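Local coordinates for protein teicoplanin pseudoaglycone deacetylases Orf2 (Actinoplanes teichomyceticus, PDB 3DFM) that probably hydrolyses the N-acetyl amide of a teicoplanin pseudoaglycone sugar, as a zinc-binding deacetylase of the PIG-L family, at residues V153-I158 and W185-Y190. Residues are numbered along the deposited sequence; the frame is centred on the assembly and turned at random.
Sequences VTCAAI and WEDLPY. With ZN (zinc ion), chain E; SO4 (sulfate ion), chain G.
W185 lays its indole across the backbone of strand 151-155: C155 CA sits 3.7 Å from the centroid of the five-membered ring, a CH-pi contact, while V153 CG1 meets W185 CE3 obliquely at 3.4 Å. The CG of W185 stands between its own backbone N and carbonyl carbon (chi1 64°), which brings the ring over the neighbouring strand. A broad, flat side chain suits this place, since it spans three residues of that strand while helix 19-33 also touches it. With an alanine here, V153 CG1 and C155 CA would lose the ring they pack on, and a gap is likely to open between strand and helix. Parallel-sheet bonds set the register: W185 N donates to T154 O (2.8 Å), and A156 N to W185 O (3.1 Å).

Past the strand ends, the short side chain of D187 brings its carboxylate up to the loop 156-158, where OD2 accepts a weak hydrogen bond from I158 N (2.9 Å, 141°). OD1 is hydrogen-bonded by ND1 of the zinc ligand H164, making D187 second-shell. E186 extends the other way, its CG packing on I158 CD1 (3.8 Å) and OE2 binding a separate zinc with H250. Adjoining C-terminal ends of parallel strands, with loops reaching the metal centre, characterise the Rossmann-like PIG-L deacetylase fold.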
# COMPACT_ATOMS: atom_id res chain seq x y z
N VAL A 153 4.80 4.19 -9.08
CA VAL A 153 4.11 4.91 -8.02
C VAL A 153 4.00 3.99 -6.80
O VAL A 153 3.75 2.79 -6.95
CB VAL A 153 2.70 5.42 -8.44
CG1 VAL A 153 2.07 6.27 -7.31
CG2 VAL A 153 2.78 6.25 -9.71
N THR A 154 4.24 4.53 -5.62
CA THR A 154 4.13 3.74 -4.39
C THR A 154 3.65 4.66 -3.25
O THR A 154 3.27 5.80 -3.51
CB THR A 154 5.46 2.97 -4.07
OG1 THR A 154 5.20 1.96 -3.09
CG2 THR A 154 6.53 3.91 -3.58
N CYS A 155 3.64 4.17 -2.02
CA CYS A 155 3.02 4.90 -0.89
C CYS A 155 3.97 5.89 -0.23
O CYS A 155 5.15 5.62 -0.11
CB CYS A 155 2.54 3.90 0.18
SG CYS A 155 3.84 2.86 0.87
N ALA A 156 3.44 7.02 0.23
CA ALA A 156 4.24 7.98 0.98
C ALA A 156 4.52 7.49 2.41
O ALA A 156 5.46 7.97 3.07
CB ALA A 156 3.54 9.35 1.00
N ALA A 157 3.75 6.50 2.86
CA ALA A 157 3.78 5.98 4.24
C ALA A 157 3.32 7.04 5.26
O ALA A 157 3.78 7.08 6.41
CB ALA A 157 5.16 5.40 4.61
N ILE A 158 2.43 7.90 4.81
CA ILE A 158 1.68 8.75 5.73
C ILE A 158 0.97 7.80 6.68
O ILE A 158 0.34 6.83 6.24
CB ILE A 158 0.66 9.65 4.98
CG1 ILE A 158 1.39 10.80 4.28
CG2 ILE A 158 -0.43 10.19 5.93
CD1 ILE A 158 0.64 11.40 3.10
N TRP A 185 1.95 8.27 -3.62
CA TRP A 185 0.56 8.61 -3.37
C TRP A 185 0.32 8.92 -1.90
O TRP A 185 1.07 8.48 -1.03
CB TRP A 185 -0.38 7.48 -3.84
CG TRP A 185 -0.28 6.13 -3.12
CD1 TRP A 185 -0.51 5.87 -1.79
CD2 TRP A 185 -0.00 4.87 -3.74
NE1 TRP A 185 -0.34 4.52 -1.54
CE2 TRP A 185 -0.05 3.89 -2.73
CE3 TRP A 185 0.28 4.48 -5.06
CZ2 TRP A 185 0.19 2.53 -2.99
CZ3 TRP A 185 0.53 3.12 -5.32
CH2 TRP A 185 0.49 2.17 -4.29
N GLU A 186 -0.72 9.69 -1.63
CA GLU A 186 -1.13 9.98 -0.27
C GLU A 186 -1.89 8.77 0.26
O GLU A 186 -2.93 8.41 -0.30
CB GLU A 186 -2.03 11.22 -0.27
CG GLU A 186 -2.55 11.58 1.10
CD GLU A 186 -3.52 12.76 1.05
OE1 GLU A 186 -4.34 12.85 0.11
OE2 GLU A 186 -3.44 13.60 1.97
N ASP A 187 -1.36 8.16 1.32
CA ASP A 187 -1.95 6.94 1.89
C ASP A 187 -3.38 7.17 2.40
O ASP A 187 -3.60 8.05 3.24
CB ASP A 187 -1.11 6.40 3.06
CG ASP A 187 0.37 6.23 2.69
OD1 ASP A 187 0.87 5.09 2.75
OD2 ASP A 187 1.01 7.24 2.35
N LEU A 188 -4.33 6.39 1.89
CA LEU A 188 -5.72 6.47 2.38
C LEU A 188 -6.19 5.13 2.93
O LEU A 188 -5.78 4.08 2.43
CB LEU A 188 -6.65 6.95 1.26
CG LEU A 188 -6.43 8.33 0.66
CD1 LEU A 188 -7.39 8.52 -0.51
CD2 LEU A 188 -6.59 9.43 1.69
N PRO A 189 -7.07 5.15 3.96
CA PRO A 189 -7.65 6.33 4.60
C PRO A 189 -6.74 7.03 5.63
O PRO A 189 -7.18 8.00 6.26
CB PRO A 189 -8.91 5.78 5.28
CG PRO A 189 -8.57 4.39 5.62
CD PRO A 189 -7.59 3.90 4.54
N TYR A 190 -5.50 6.57 5.78
CA TYR A 190 -4.56 7.13 6.76
C TYR A 190 -4.56 8.66 6.81
O TYR A 190 -4.62 9.24 7.90
CB TYR A 190 -3.13 6.65 6.50
CG TYR A 190 -2.90 5.17 6.74
CD1 TYR A 190 -2.39 4.73 7.97
CD2 TYR A 190 -3.17 4.22 5.76
CE1 TYR A 190 -2.18 3.38 8.21
CE2 TYR A 190 -2.95 2.86 5.99
CZ TYR A 190 -2.45 2.46 7.22
OH TYR A 190 -2.21 1.14 7.49
ZN ZN E . -4.68 15.19 1.74
S SO4 G . -4.13 -1.21 5.26
O1 SO4 G . -5.05 -0.27 4.68
O2 SO4 G . -3.92 -2.37 4.42
O3 SO4 G . -2.95 -0.45 5.61
O4 SO4 G . -4.57 -1.78 6.52
O HOH W 1 -3.17 16.78 0.49